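Local structure of exported protein (Bacteroides fragilis, 3MSW) at residues Q7-D12 with Y25-A30; L19-I24 with V38-Y43; K51-T56 with R71-R76; S82-V87 with F95-K100. The protein is of unknown function but is probably exported from the cytoplasm and folds as a single-layer antiparallel beta-sheet of hairpin repeats. One frame throughout, in Å; residues are numbered along the deposited sequence.

Interaction 1. Residues Q7-D12 with Y25-A30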
loop_
_atom_site.group_PDB
_atom_site.type_symbol
_atom_site.label_atom_id
_atom_site.label_comp_id
_atom_site.label_asym_id
_atom_site.label_seq_id
_atom_site.Cartn_x
_atom_site.Cartn_y
_atom_site.Cartn_z
ATOM N N GLN A 7 -3.986 5.515 -18.859
ATOM C CA GLN A 7 -5.151 5.890 -18.056
ATOM C C GLN A 7 -5.737 4.652 -17.364
ATOM O O GLN A 7 -5.867 3.587 -17.979
ATOM C CB GLN A 7 -6.220 6.574 -18.928
ATOM C CG GLN A 7 -7.442 7.169 -18.146
ATOM C CD GLN A 7 -8.638 7.469 -19.036
ATOM O OE1 GLN A 7 -8.590 7.360 -20.261
ATOM N NE2 GLN A 7 -9.739 7.862 -18.439
ATOM N N PHE A 8 -6.120 4.829 -16.093
ATOM C CA PHE A 8 -6.751 3.821 -15.267
ATOM C C PHE A 8 -7.984 4.441 -14.616
ATOM O O PHE A 8 -8.060 5.665 -14.460
ATOM C CB PHE A 8 -5.780 3.303 -14.180
ATOM C CG PHE A 8 -4.528 2.650 -14.727
ATOM C CD1 PHE A 8 -4.557 1.342 -15.207
ATOM C CD2 PHE A 8 -3.324 3.345 -14.772
ATOM C CE1 PHE A 8 -3.405 0.746 -15.735
ATOM C CE2 PHE A 8 -2.163 2.734 -15.265
ATOM C CZ PHE A 8 -2.213 1.440 -15.747
ATOM N N ILE A 9 -8.967 3.608 -14.296
ATOM C CA ILE A 9 -10.189 4.014 -13.570
ATOM C C ILE A 9 -10.378 2.967 -12.480
ATOM O O ILE A 9 -9.984 1.814 -12.672
ATOM C CB ILE A 9 -11.425 4.124 -14.514
ATOM C CG1 ILE A 9 -11.286 5.294 -15.497
ATOM C CG2 ILE A 9 -12.739 4.253 -13.743
ATOM C CD1 ILE A 9 -12.394 5.310 -16.563
ATOM N N HIS A 10 -11.002 3.344 -11.350
ATOM C CA HIS A 10 -11.263 2.378 -10.311
ATOM C C HIS A 10 -12.734 2.221 -9.943
ATOM O O HIS A 10 -13.591 3.046 -10.294
ATOM C CB HIS A 10 -10.360 2.597 -9.078
ATOM C CG HIS A 10 -10.694 3.802 -8.248
ATOM N ND1 HIS A 10 -9.813 4.860 -8.143
ATOM C CD2 HIS A 10 -11.791 4.069 -7.500
ATOM C CE1 HIS A 10 -10.385 5.739 -7.325
ATOM N NE2 HIS A 10 -11.588 5.319 -6.926
ATOM N N ASN A 11 -13.011 1.140 -9.236
ATOM C CA ASN A 11 -14.338 0.843 -8.721
ATOM C C ASN A 11 -14.211 0.373 -7.281
ATOM O O ASN A 11 -13.611 -0.679 -7.026
ATOM C CB ASN A 11 -15.068 -0.168 -9.591
ATOM C CG ASN A 11 -16.505 -0.346 -9.170
ATOM O OD1 ASN A 11 -17.207 0.618 -8.876
ATOM N ND2 ASN A 11 -16.942 -1.589 -9.042
ATOM N N ASP A 12 -14.786 1.163 -6.355
ATOM C CA ASP A 12 -14.795 0.937 -4.910
ATOM C C ASP A 12 -16.001 0.169 -4.404
ATOM O O ASP A 12 -17.133 0.430 -4.821
ATOM C CB ASP A 12 -14.722 2.280 -4.158
ATOM C CG ASP A 12 -13.361 2.966 -4.291
ATOM O OD1 ASP A 12 -12.458 2.373 -4.902
ATOM O OD2 ASP A 12 -13.197 4.093 -3.750
ATOM N N TYR A 25 -8.896 -0.679 -13.313
ATOM C CA TYR A 25 -9.090 -1.097 -14.717
ATOM C C TYR A 25 -8.399 -0.190 -15.674
ATOM O O TYR A 25 -8.212 0.983 -15.384
ATOM C CB TYR A 25 -10.576 -1.040 -15.114
ATOM C CG TYR A 25 -11.501 -1.879 -14.258
ATOM C CD1 TYR A 25 -12.053 -1.368 -13.086
ATOM C CD2 TYR A 25 -11.862 -3.166 -14.644
ATOM C CE1 TYR A 25 -12.909 -2.135 -12.297
ATOM C CE2 TYR A 25 -12.739 -3.933 -13.878
ATOM C CZ TYR A 25 -13.264 -3.409 -12.708
ATOM O OH TYR A 25 -14.098 -4.169 -11.934
ATOM N N ALA A 26 -8.138 -0.712 -16.892
ATOM C CA ALA A 26 -7.647 0.066 -18.014
ATOM C C ALA A 26 -8.474 -0.370 -19.206
ATOM O O ALA A 26 -8.920 -1.531 -19.255
ATOM C CB ALA A 26 -6.169 -0.234 -18.253
HETATM N N MSE A 27 -8.699 0.543 -20.178
HETATM C CA MSE A 27 -9.402 0.218 -21.415
HETATM C C MSE A 27 -8.342 -0.257 -22.420
HETATM O O MSE A 27 -7.459 0.534 -22.770
HETATM C CB MSE A 27 -10.180 1.441 -21.939
HETATM C CG MSE A 27 -9.529 2.787 -21.610
HETATM SE SE MSE A 27 -10.822 4.207 -21.714
HETATM C CE MSE A 27 -11.055 4.533 -19.828
ATOM N N ASN A 28 -8.369 -1.542 -22.818
ATOM C CA ASN A 28 -7.365 -2.044 -23.769
ATOM C C ASN A 28 -7.891 -2.354 -25.168
ATOM O O ASN A 28 -7.103 -2.708 -26.046
ATOM C CB ASN A 28 -6.445 -3.131 -23.168
ATOM C CG ASN A 28 -5.729 -2.709 -21.893
ATOM O OD1 ASN A 28 -5.140 -1.619 -21.797
ATOM N ND2 ASN A 28 -5.750 -3.571 -20.882
ATOM N N ASP A 29 -9.216 -2.170 -25.390
ATOM C CA ASP A 29 -9.840 -2.356 -26.706
ATOM C C ASP A 29 -11.065 -1.484 -26.967
ATOM O O ASP A 29 -11.875 -1.253 -26.063
ATOM C CB ASP A 29 -10.109 -3.828 -27.065
ATOM C CG ASP A 29 -9.881 -4.102 -28.545
ATOM O OD1 ASP A 29 -8.848 -3.629 -29.089
ATOM O OD2 ASP A 29 -10.724 -4.797 -29.157
ATOM N N ALA A 30 -11.178 -0.992 -28.215
ATOM C CA ALA A 30 -12.274 -0.139 -28.652
ATOM C C ALA A 30 -13.313 -0.908 -29.467
ATOM O O ALA A 30 -14.425 -0.421 -29.661
ATOM C CB ALA A 30 -11.733 1.016 -29.449
HETATM O O HOH W 1 -15.140 -4.070 -8.745
#
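At the open end of the first beta hairpin, strands 9-15 and 18-27 are joined by the antiparallel hydrogen-bonded pair Ile9 with Tyr25. Ile9 N gives to Tyr25 O at 2.9 Å, and Tyr25 N returns a bond to Ile9 O at 2.8 Å. Phe8 CA also approaches Tyr25 O, at 3.2 Å, as a CA-H...O contact. On the face of Ile9 and Tyr25, the tyrosine CG stands beside its own backbone N (chi1 -58°), which leaves the ring edge by Ile9 O and brings CE1 to 4.0 Å from Asn11 CB. Ile9 CD1 also nears the methyl CE of selenomethionine Met27, but only in one of two modelled positions of Met27, so this touch is doubtful. On the side of Phe8 and Ala26, Phe8 CD1 rests 3.8 Å from Ala26 CB. Water 1 accepts from Asn11 ND2 and touches Tyr25 OH weakly. With mostly exposed side chains, cohesion here rests on two backbone bonds, small apolar contacts and one weak water link.

Interaction 2. Residues L19-I24 with V38-Y43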
loop_
_atom_site.group_PDB
_atom_site.type_symbol
_atom_site.label_atom_id
_atom_site.label_comp_id
_atom_site.label_asym_id
_atom_site.label_seq_id
_atom_site.Cartn_x
_atom_site.Cartn_y
_atom_site.Cartn_z
ATOM N N LEU A 19 -13.985 1.519 2.975
ATOM C CA LEU A 19 -13.571 0.942 1.707
ATOM C C LEU A 19 -13.013 -0.458 1.953
ATOM O O LEU A 19 -12.015 -0.610 2.656
ATOM C CB LEU A 19 -12.508 1.853 1.070
ATOM C CG LEU A 19 -11.855 1.331 -0.201
ATOM C CD1 LEU A 19 -12.847 1.258 -1.328
ATOM C CD2 LEU A 19 -10.648 2.207 -0.604
ATOM N N VAL A 20 -13.660 -1.487 1.395
ATOM C CA VAL A 20 -13.191 -2.870 1.584
ATOM C C VAL A 20 -12.516 -3.439 0.323
ATOM O O VAL A 20 -11.741 -4.387 0.402
ATOM C CB VAL A 20 -14.267 -3.824 2.179
ATOM C CG1 VAL A 20 -14.665 -3.385 3.591
ATOM C CG2 VAL A 20 -15.492 -3.952 1.261
ATOM N N CYS A 21 -12.812 -2.870 -0.827
ATOM C CA CYS A 21 -12.181 -3.341 -2.064
ATOM C C CYS A 21 -12.075 -2.228 -3.049
ATOM O O CYS A 21 -13.009 -1.444 -3.198
ATOM C CB CYS A 21 -12.953 -4.528 -2.654
ATOM S SG CYS A 21 -12.223 -5.186 -4.174
ATOM N N ARG A 22 -10.944 -2.145 -3.740
ATOM C CA ARG A 22 -10.795 -1.179 -4.816
ATOM C C ARG A 22 -10.239 -1.950 -6.001
ATOM O O ARG A 22 -9.167 -2.562 -5.886
ATOM C CB ARG A 22 -9.858 0.002 -4.457
ATOM C CG ARG A 22 -9.501 0.827 -5.739
ATOM C CD ARG A 22 -8.850 2.147 -5.369
ATOM N NE ARG A 22 -9.794 2.945 -4.593
ATOM C CZ ARG A 22 -9.501 4.092 -4.000
ATOM N NH1 ARG A 22 -8.283 4.602 -4.097
ATOM N NH2 ARG A 22 -10.422 4.734 -3.295
ATOM N N GLU A 23 -10.959 -1.923 -7.130
ATOM C CA GLU A 23 -10.496 -2.611 -8.340
ATOM C C GLU A 23 -10.067 -1.595 -9.388
ATOM O O GLU A 23 -10.795 -0.647 -9.646
ATOM C CB GLU A 23 -11.563 -3.574 -8.873
ATOM C CG GLU A 23 -10.974 -4.497 -9.935
ATOM C CD GLU A 23 -11.888 -5.613 -10.411
ATOM O OE1 GLU A 23 -12.828 -5.967 -9.665
ATOM O OE2 GLU A 23 -11.673 -6.125 -11.533
ATOM N N ILE A 24 -8.884 -1.797 -9.982
ATOM C CA ILE A 24 -8.302 -0.898 -10.980
ATOM C C ILE A 24 -8.445 -1.496 -12.344
ATOM O O ILE A 24 -8.066 -2.649 -12.541
ATOM C CB ILE A 24 -6.807 -0.574 -10.668
ATOM C CG1 ILE A 24 -6.541 -0.201 -9.168
ATOM C CG2 ILE A 24 -6.188 0.425 -11.688
ATOM C CD1 ILE A 24 -7.141 1.016 -8.667
ATOM N N VAL A 38 -6.739 -4.825 -13.810
ATOM C CA VAL A 38 -5.290 -4.691 -13.723
ATOM C C VAL A 38 -4.832 -4.987 -12.302
ATOM O O VAL A 38 -3.847 -5.707 -12.093
ATOM C CB VAL A 38 -4.841 -3.257 -14.201
ATOM C CG1 VAL A 38 -3.376 -2.989 -13.876
ATOM C CG2 VAL A 38 -5.075 -3.077 -15.703
ATOM N N LYS A 39 -5.531 -4.397 -11.314
ATOM C CA LYS A 39 -5.116 -4.495 -9.932
ATOM C C LYS A 39 -6.327 -4.523 -9.041
ATOM O O LYS A 39 -7.392 -4.017 -9.416
ATOM C CB LYS A 39 -4.244 -3.243 -9.591
ATOM C CG LYS A 39 -2.978 -3.513 -8.770
ATOM C CD LYS A 39 -1.910 -4.244 -9.597
ATOM C CE LYS A 39 -0.663 -3.435 -9.844
ATOM N NZ LYS A 39 0.316 -4.253 -10.579
HETATM N N MSE A 40 -6.185 -5.153 -7.879
HETATM C CA MSE A 40 -7.239 -5.160 -6.867
HETATM C C MSE A 40 -6.670 -5.031 -5.463
HETATM O O MSE A 40 -5.734 -5.747 -5.094
HETATM C CB MSE A 40 -8.143 -6.368 -6.980
HETATM C CG MSE A 40 -9.316 -6.303 -5.968
HETATM SE SE MSE A 40 -10.442 -7.688 -6.384
HETATM C CE MSE A 40 -9.289 -9.206 -5.846
ATOM N N TYR A 41 -7.258 -4.121 -4.674
ATOM C CA TYR A 41 -6.863 -3.923 -3.284
ATOM C C TYR A 41 -7.995 -4.364 -2.402
ATOM O O TYR A 41 -9.145 -3.969 -2.629
ATOM C CB TYR A 41 -6.549 -2.452 -2.987
ATOM C CG TYR A 41 -5.612 -1.781 -3.968
ATOM C CD1 TYR A 41 -4.389 -2.356 -4.299
ATOM C CD2 TYR A 41 -5.900 -0.523 -4.484
ATOM C CE1 TYR A 41 -3.497 -1.718 -5.164
ATOM C CE2 TYR A 41 -5.022 0.119 -5.364
ATOM C CZ TYR A 41 -3.822 -0.484 -5.700
ATOM O OH TYR A 41 -2.953 0.136 -6.562
ATOM N N LYS A 42 -7.666 -5.170 -1.398
ATOM C CA LYS A 42 -8.612 -5.651 -0.389
ATOM C C LYS A 42 -8.191 -5.070 0.954
ATOM O O LYS A 42 -7.023 -5.169 1.319
ATOM C CB LYS A 42 -8.621 -7.189 -0.325
ATOM C CG LYS A 42 -9.113 -7.868 -1.611
ATOM C CD LYS A 42 -10.640 -7.821 -1.719
ATOM C CE LYS A 42 -11.140 -8.589 -2.909
ATOM N NZ LYS A 42 -12.492 -8.144 -3.330
ATOM N N TYR A 43 -9.124 -4.448 1.684
ATOM C CA TYR A 43 -8.805 -3.832 2.975
ATOM C C TYR A 43 -9.429 -4.562 4.146
ATOM O O TYR A 43 -10.615 -4.871 4.126
ATOM C CB TYR A 43 -9.233 -2.359 2.982
ATOM C CG TYR A 43 -8.670 -1.576 1.815
ATOM C CD1 TYR A 43 -9.295 -1.597 0.572
ATOM C CD2 TYR A 43 -7.569 -0.735 1.979
ATOM C CE1 TYR A 43 -8.794 -0.872 -0.500
ATOM C CE2 TYR A 43 -7.078 0.023 0.919
ATOM C CZ TYR A 43 -7.700 -0.039 -0.316
ATOM O OH TYR A 43 -7.216 0.689 -1.376
#
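Arg22 and Tyr41 pair across the second antiparallel hairpin of the single-layer sheet, strands 18-27 and 35-46, whose side chains meet on both faces. On the face of Arg22 and Tyr41, the Tyr43 ring lies along the neighbouring strand with its edge toward the backbone of Val20. Leu19 crosses it at a slant, CD2 3.6 Å from Tyr43 CE1. Arg22 passes beside the next ring, its CB 4.0 Å from Tyr41 CD2, with the guanidinium turned 57° from the ring plane. Its CG stands anti to the backbone N (chi1 168°), sending the chain across to strand 9-15, where Arg22 NE forms a salt bridge with Asp12. Lys54 of strand 51-60 makes a cation-pi contact with the Tyr41 ring, while Ile24 CD1 reaches Tyr41 CE2 at 4.0 Å. Backbone bonds pair Arg22 with Tyr41 in both directions. At the hairpin's turn end, Val38 and Lys39 both face Ile24, a classic beta bulge: Ile24 O takes Val38 N at 2.8 Å and Lys39 N only weakly. The opposite face carries Cys21, Glu23, Met40 and Lys42. Lys42, in the modelled one of two conformers, bends at chi2 (-78°) and folds back toward the Cys21 sulfur, an approach that remains doubtful. Selenomethionine Met40 brings its CG to 3.6 Å from Cys21 SG.

Interaction 3. Residues K51-T56 with R71-R76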
loop_
_atom_site.group_PDB
_atom_site.type_symbol
_atom_site.label_atom_id
_atom_site.label_comp_id
_atom_site.label_asym_id
_atom_site.label_seq_id
_atom_site.Cartn_x
_atom_site.Cartn_y
_atom_site.Cartn_z
ATOM N N LYS A 51 -5.197 -1.489 13.553
ATOM C CA LYS A 51 -4.386 -2.014 12.465
ATOM C C LYS A 51 -5.223 -2.235 11.210
ATOM O O LYS A 51 -6.306 -2.840 11.292
ATOM C CB LYS A 51 -3.706 -3.315 12.966
ATOM C CG LYS A 51 -3.104 -4.236 11.911
ATOM C CD LYS A 51 -2.350 -5.380 12.579
ATOM C CE LYS A 51 -2.040 -6.504 11.615
ATOM N NZ LYS A 51 -2.755 -7.759 11.963
ATOM N N THR A 52 -4.721 -1.742 10.053
ATOM C CA THR A 52 -5.362 -1.897 8.744
ATOM C C THR A 52 -4.411 -2.707 7.859
ATOM O O THR A 52 -3.207 -2.407 7.814
ATOM C CB THR A 52 -5.723 -0.522 8.133
ATOM O OG1 THR A 52 -6.591 0.170 9.032
ATOM C CG2 THR A 52 -6.385 -0.623 6.763
ATOM N N VAL A 53 -4.945 -3.747 7.191
ATOM C CA VAL A 53 -4.178 -4.566 6.266
ATOM C C VAL A 53 -4.726 -4.358 4.852
ATOM O O VAL A 53 -5.900 -4.622 4.597
ATOM C CB VAL A 53 -4.121 -6.073 6.644
ATOM C CG1 VAL A 53 -3.220 -6.854 5.660
ATOM C CG2 VAL A 53 -3.638 -6.268 8.071
ATOM N N LYS A 54 -3.867 -3.881 3.943
ATOM C CA LYS A 54 -4.209 -3.727 2.549
ATOM C C LYS A 54 -3.464 -4.798 1.781
ATOM O O LYS A 54 -2.242 -4.847 1.844
ATOM C CB LYS A 54 -3.803 -2.350 2.041
ATOM C CG LYS A 54 -4.063 -2.187 0.537
ATOM C CD LYS A 54 -3.633 -0.789 0.112
ATOM C CE LYS A 54 -3.016 -0.751 -1.241
ATOM N NZ LYS A 54 -2.631 0.638 -1.603
ATOM N N SER A 55 -4.197 -5.689 1.104
ATOM C CA SER A 55 -3.589 -6.726 0.282
ATOM C C SER A 55 -3.788 -6.328 -1.170
ATOM O O SER A 55 -4.903 -5.990 -1.569
ATOM C CB SER A 55 -4.237 -8.077 0.577
ATOM O OG SER A 55 -3.976 -8.428 1.925
ATOM N N THR A 56 -2.716 -6.398 -1.977
ATOM C CA THR A 56 -2.738 -6.028 -3.388
ATOM C C THR A 56 -2.594 -7.265 -4.285
ATOM O O THR A 56 -1.732 -8.121 -4.048
ATOM C CB THR A 56 -1.586 -5.015 -3.629
ATOM O OG1 THR A 56 -1.778 -3.875 -2.792
ATOM C CG2 THR A 56 -1.469 -4.584 -5.045
ATOM N N ARG A 71 1.528 -6.711 0.392
ATOM C CA ARG A 71 0.720 -6.473 1.581
ATOM C C ARG A 71 1.258 -5.237 2.312
ATOM O O ARG A 71 2.477 -5.086 2.409
ATOM C CB ARG A 71 0.775 -7.716 2.471
ATOM C CG ARG A 71 -0.048 -7.591 3.747
ATOM C CD ARG A 71 -0.401 -8.944 4.291
ATOM N NE ARG A 71 -1.538 -9.498 3.573
ATOM C CZ ARG A 71 -2.056 -10.693 3.813
ATOM N NH1 ARG A 71 -1.549 -11.464 4.772
ATOM N NH2 ARG A 71 -3.090 -11.128 3.103
ATOM N N THR A 72 0.350 -4.332 2.772
ATOM C CA THR A 72 0.709 -3.128 3.522
ATOM C C THR A 72 -0.031 -3.187 4.850
ATOM O O THR A 72 -1.258 -3.333 4.873
ATOM C CB THR A 72 0.374 -1.848 2.737
ATOM O OG1 THR A 72 1.007 -1.883 1.466
ATOM C CG2 THR A 72 0.800 -0.574 3.480
ATOM N N VAL A 73 0.718 -3.101 5.957
ATOM C CA VAL A 73 0.152 -3.140 7.295
ATOM C C VAL A 73 0.323 -1.768 7.891
ATOM O O VAL A 73 1.457 -1.298 8.020
ATOM C CB VAL A 73 0.772 -4.265 8.181
ATOM C CG1 VAL A 73 0.143 -4.263 9.576
ATOM C CG2 VAL A 73 0.600 -5.641 7.533
ATOM N N ILE A 74 -0.796 -1.112 8.247
ATOM C CA ILE A 74 -0.778 0.223 8.853
ATOM C C ILE A 74 -1.199 0.067 10.304
ATOM O O ILE A 74 -2.318 -0.381 10.581
ATOM C CB ILE A 74 -1.695 1.263 8.119
ATOM C CG1 ILE A 74 -1.360 1.435 6.636
ATOM C CG2 ILE A 74 -1.658 2.616 8.822
ATOM C CD1 ILE A 74 -2.217 0.661 5.705
ATOM N N SER A 75 -0.308 0.446 11.234
ATOM C CA SER A 75 -0.561 0.377 12.663
ATOM C C SER A 75 -0.551 1.786 13.207
ATOM O O SER A 75 0.365 2.574 12.916
ATOM C CB SER A 75 0.511 -0.456 13.361
ATOM O OG SER A 75 0.560 -1.777 12.852
ATOM N N ARG A 76 -1.565 2.088 14.017
ATOM C CA ARG A 76 -1.768 3.383 14.635
ATOM C C ARG A 76 -1.508 3.299 16.103
ATOM O O ARG A 76 -1.966 2.371 16.785
ATOM C CB ARG A 76 -3.196 3.893 14.381
ATOM C CG ARG A 76 -3.535 4.076 12.885
ATOM C CD ARG A 76 -3.100 5.421 12.314
ATOM N NE ARG A 76 -3.815 6.518 12.961
ATOM C CZ ARG A 76 -3.279 7.325 13.871
ATOM N NH1 ARG A 76 -1.994 7.209 14.198
ATOM N NH2 ARG A 76 -4.017 8.269 14.444
HETATM O O HOH W 2 -4.789 1.463 10.803
HETATM O O HOH W 3 0.013 -3.601 -0.658
#
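Arg71 and Ser55 meet across a regular antiparallel hairpin, strands 51-60 and 65-77, near the middle of the single-layer sheet. Ser55 OG is gripped side-on by two bent bonds, from Arg71 NE and Arg71 NH2, each 3.1 Å long with N-H...O angles of 142° and 141°; the oxygen sits slightly out of the guanidinium plane. A bend at chi3 (-80°) turns the group that way, after Arg71 has crossed Val53, its CD 3.8 Å from Val53 CG1. On the same face Lys51 lays its aliphatic chain obliquely over Val73, Lys51 CE 3.7 Å from Val73 CG1. The backbone sets this register through four bonds of 2.8 Å: Thr52 N to Ile74 O, Ile74 N to Thr52 O, Lys54 N to Thr72 O and Thr72 N to Lys54 O. CA-H...O contacts fill in between, such as Lys51 CA to Ile74 O at 3.2 Å. Farther out, Thr72 packs on Val83 and Tyr85 of strand 80-89, and waters bridge the strands on the face of Thr52 and Thr72. Water 2 donates to Ile74 O and meets Thr52 OG1. Water 3 lies 2.8 Å from Thr56 OG1 and 2.9 Å from Thr72 OG1.

Interaction 4. Residues S82-V87 with F95-K100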
loop_
_atom_site.group_PDB
_atom_site.type_symbol
_atom_site.label_atom_id
_atom_site.label_comp_id
_atom_site.label_asym_id
_atom_site.label_seq_id
_atom_site.Cartn_x
_atom_site.Cartn_y
_atom_site.Cartn_z
ATOM N N SER A 82 2.847 3.576 11.915
ATOM C CA SER A 82 3.889 2.720 11.356
ATOM C C SER A 82 3.268 1.965 10.153
ATOM O O SER A 82 2.175 1.412 10.289
ATOM C CB SER A 82 4.345 1.747 12.435
ATOM O OG SER A 82 5.511 1.028 12.082
ATOM N N VAL A 83 3.946 1.972 8.982
ATOM C CA VAL A 83 3.493 1.348 7.717
ATOM C C VAL A 83 4.563 0.342 7.256
ATOM O O VAL A 83 5.714 0.730 7.053
ATOM C CB VAL A 83 3.220 2.432 6.612
ATOM C CG1 VAL A 83 2.725 1.810 5.318
ATOM C CG2 VAL A 83 2.247 3.507 7.087
ATOM N N GLU A 84 4.200 -0.939 7.129
ATOM C CA GLU A 84 5.144 -1.937 6.642
ATOM C C GLU A 84 4.632 -2.463 5.332
ATOM O O GLU A 84 3.507 -2.987 5.262
ATOM C CB GLU A 84 5.340 -3.105 7.627
ATOM C CG GLU A 84 6.161 -2.720 8.850
ATOM C CD GLU A 84 6.393 -3.823 9.864
ATOM O OE1 GLU A 84 6.023 -4.988 9.588
ATOM O OE2 GLU A 84 6.913 -3.511 10.956
ATOM N N TYR A 85 5.495 -2.388 4.311
ATOM C CA TYR A 85 5.198 -2.862 2.970
ATOM C C TYR A 85 5.990 -4.136 2.705
ATOM O O TYR A 85 7.210 -4.134 2.827
ATOM C CB TYR A 85 5.589 -1.766 1.964
ATOM C CG TYR A 85 5.449 -2.182 0.520
ATOM C CD1 TYR A 85 4.194 -2.323 -0.068
ATOM C CD2 TYR A 85 6.572 -2.390 -0.274
ATOM C CE1 TYR A 85 4.060 -2.654 -1.412
ATOM C CE2 TYR A 85 6.448 -2.778 -1.608
ATOM C CZ TYR A 85 5.191 -2.883 -2.178
ATOM O OH TYR A 85 5.062 -3.250 -3.491
ATOM N N SER A 86 5.293 -5.222 2.348
ATOM C CA SER A 86 5.908 -6.517 2.062
ATOM C C SER A 86 5.562 -6.964 0.643
ATOM O O SER A 86 4.463 -6.698 0.162
ATOM C CB SER A 86 5.425 -7.571 3.054
ATOM O OG SER A 86 5.886 -7.303 4.368
ATOM N N VAL A 87 6.497 -7.639 -0.017
ATOM C CA VAL A 87 6.313 -8.113 -1.389
ATOM C C VAL A 87 6.110 -9.623 -1.332
ATOM O O VAL A 87 6.847 -10.314 -0.618
ATOM C CB VAL A 87 7.535 -7.714 -2.278
ATOM C CG1 VAL A 87 7.383 -8.231 -3.706
ATOM C CG2 VAL A 87 7.721 -6.208 -2.297
ATOM N N PHE A 95 5.480 -13.545 2.353
ATOM C CA PHE A 95 5.711 -12.118 2.138
ATOM C C PHE A 95 7.063 -11.679 2.688
ATOM O O PHE A 95 7.309 -11.831 3.888
ATOM C CB PHE A 95 4.604 -11.301 2.824
ATOM C CG PHE A 95 3.295 -11.232 2.088
ATOM C CD1 PHE A 95 3.149 -10.424 0.963
ATOM C CD2 PHE A 95 2.183 -11.924 2.556
ATOM C CE1 PHE A 95 1.933 -10.362 0.282
ATOM C CE2 PHE A 95 0.970 -11.863 1.872
ATOM C CZ PHE A 95 0.850 -11.071 0.748
ATOM N N ASP A 96 7.907 -11.063 1.840
ATOM C CA ASP A 96 9.187 -10.499 2.264
ATOM C C ASP A 96 9.009 -9.016 2.648
ATOM O O ASP A 96 8.542 -8.226 1.825
ATOM C CB ASP A 96 10.234 -10.605 1.143
ATOM C CG ASP A 96 10.730 -12.004 0.811
ATOM O OD1 ASP A 96 10.521 -12.925 1.637
ATOM O OD2 ASP A 96 11.341 -12.172 -0.262
ATOM N N LEU A 97 9.419 -8.635 3.880
ATOM C CA LEU A 97 9.376 -7.243 4.354
ATOM C C LEU A 97 10.262 -6.416 3.415
ATOM O O LEU A 97 11.349 -6.866 3.095
ATOM C CB LEU A 97 9.885 -7.167 5.814
ATOM C CG LEU A 97 8.851 -7.399 6.932
ATOM C CD1 LEU A 97 9.523 -7.454 8.287
ATOM C CD2 LEU A 97 7.796 -6.299 6.960
ATOM N N SER A 98 9.761 -5.295 2.863
ATOM C CA SER A 98 10.539 -4.527 1.890
ATOM C C SER A 98 10.802 -3.069 2.321
ATOM O O SER A 98 11.957 -2.611 2.307
ATOM C CB SER A 98 9.871 -4.594 0.517
ATOM O OG SER A 98 10.424 -3.720 -0.455
ATOM N N LYS A 99 9.729 -2.333 2.656
ATOM C CA LYS A 99 9.816 -0.921 3.054
ATOM C C LYS A 99 9.061 -0.667 4.347
ATOM O O LYS A 99 8.048 -1.320 4.620
ATOM C CB LYS A 99 9.268 0.021 1.946
ATOM C CG LYS A 99 9.968 -0.081 0.568
ATOM C CD LYS A 99 11.398 0.560 0.523
ATOM C CE LYS A 99 11.586 1.974 1.113
ATOM N NZ LYS A 99 11.136 3.082 0.217
ATOM N N LYS A 100 9.544 0.292 5.140
ATOM C CA LYS A 100 8.857 0.680 6.374
ATOM C C LYS A 100 8.829 2.182 6.475
ATOM O O LYS A 100 9.845 2.842 6.197
ATOM C CB LYS A 100 9.500 0.039 7.607
ATOM C CG LYS A 100 8.744 0.313 8.910
ATOM C CD LYS A 100 9.469 -0.254 10.109
ATOM C CE LYS A 100 8.528 -0.473 11.275
ATOM N NZ LYS A 100 9.272 -0.858 12.503
HETATM O O HOH W 4 7.301 0.437 14.535
HETATM O O HOH W 5 6.111 -9.715 6.157
#
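Lys100 runs alongside Glu84 on the face of Glu84, Ser86 and Lys100 in the antiparallel hairpin formed by strands 80-89 and 94-105. Its CB and CG pass over Val83 O, CG at 3.6 Å, and CG also lies 4.0 Å from Glu84 CG, the two chains pointing the same way. With CG anti to the backbone N (chi1 -175°) and the rest extended, the chain brings CE within 3.5 Å of both Glu84 OE2 and Ser82 OG. At the tip, NZ makes a long salt bridge (3.9 Å) to Glu84 OE2 and donates to water 4, which also meets Ser82 OG. Further along this face, Leu97 CD2 touches Glu84 OE1 and Ser86 OG. The other face holds Tyr85, whose CD2 lies near Ser98 CB, and Val87. Between Tyr85 and Ser86 the register slips by one at a classic beta bulge, with Ser98 and Lys99 both facing Tyr85: Tyr85 O accepts Ser98 N at 2.8 Å and Lys99 N at 3.1 Å.

In the fold
The four contacts come from one nine-stranded antiparallel sheet whose strands lie in chain order, the simple up-and-down succession expected of a single layer built from hairpins. Interactions 1 and 2 share strand 18-27, their segments alternate along the chain, and their centres are about 13 Å apart; Asp12 and Arg22 link them. Interactions 3 and 4 follow in series. Interaction 3 lies about 13 Å from interaction 2 between centres, where Lys42 O probably accepts from Ser55 N. Interactions 3 and 4, about 9 Å apart between centres, meet where Arg71 O probably accepts from Ser86 N. Interactions 1 and 4, about 27 Å apart between centres, do not touch: only neighbouring contacts do, and strand-to-strand pairing holds the layer.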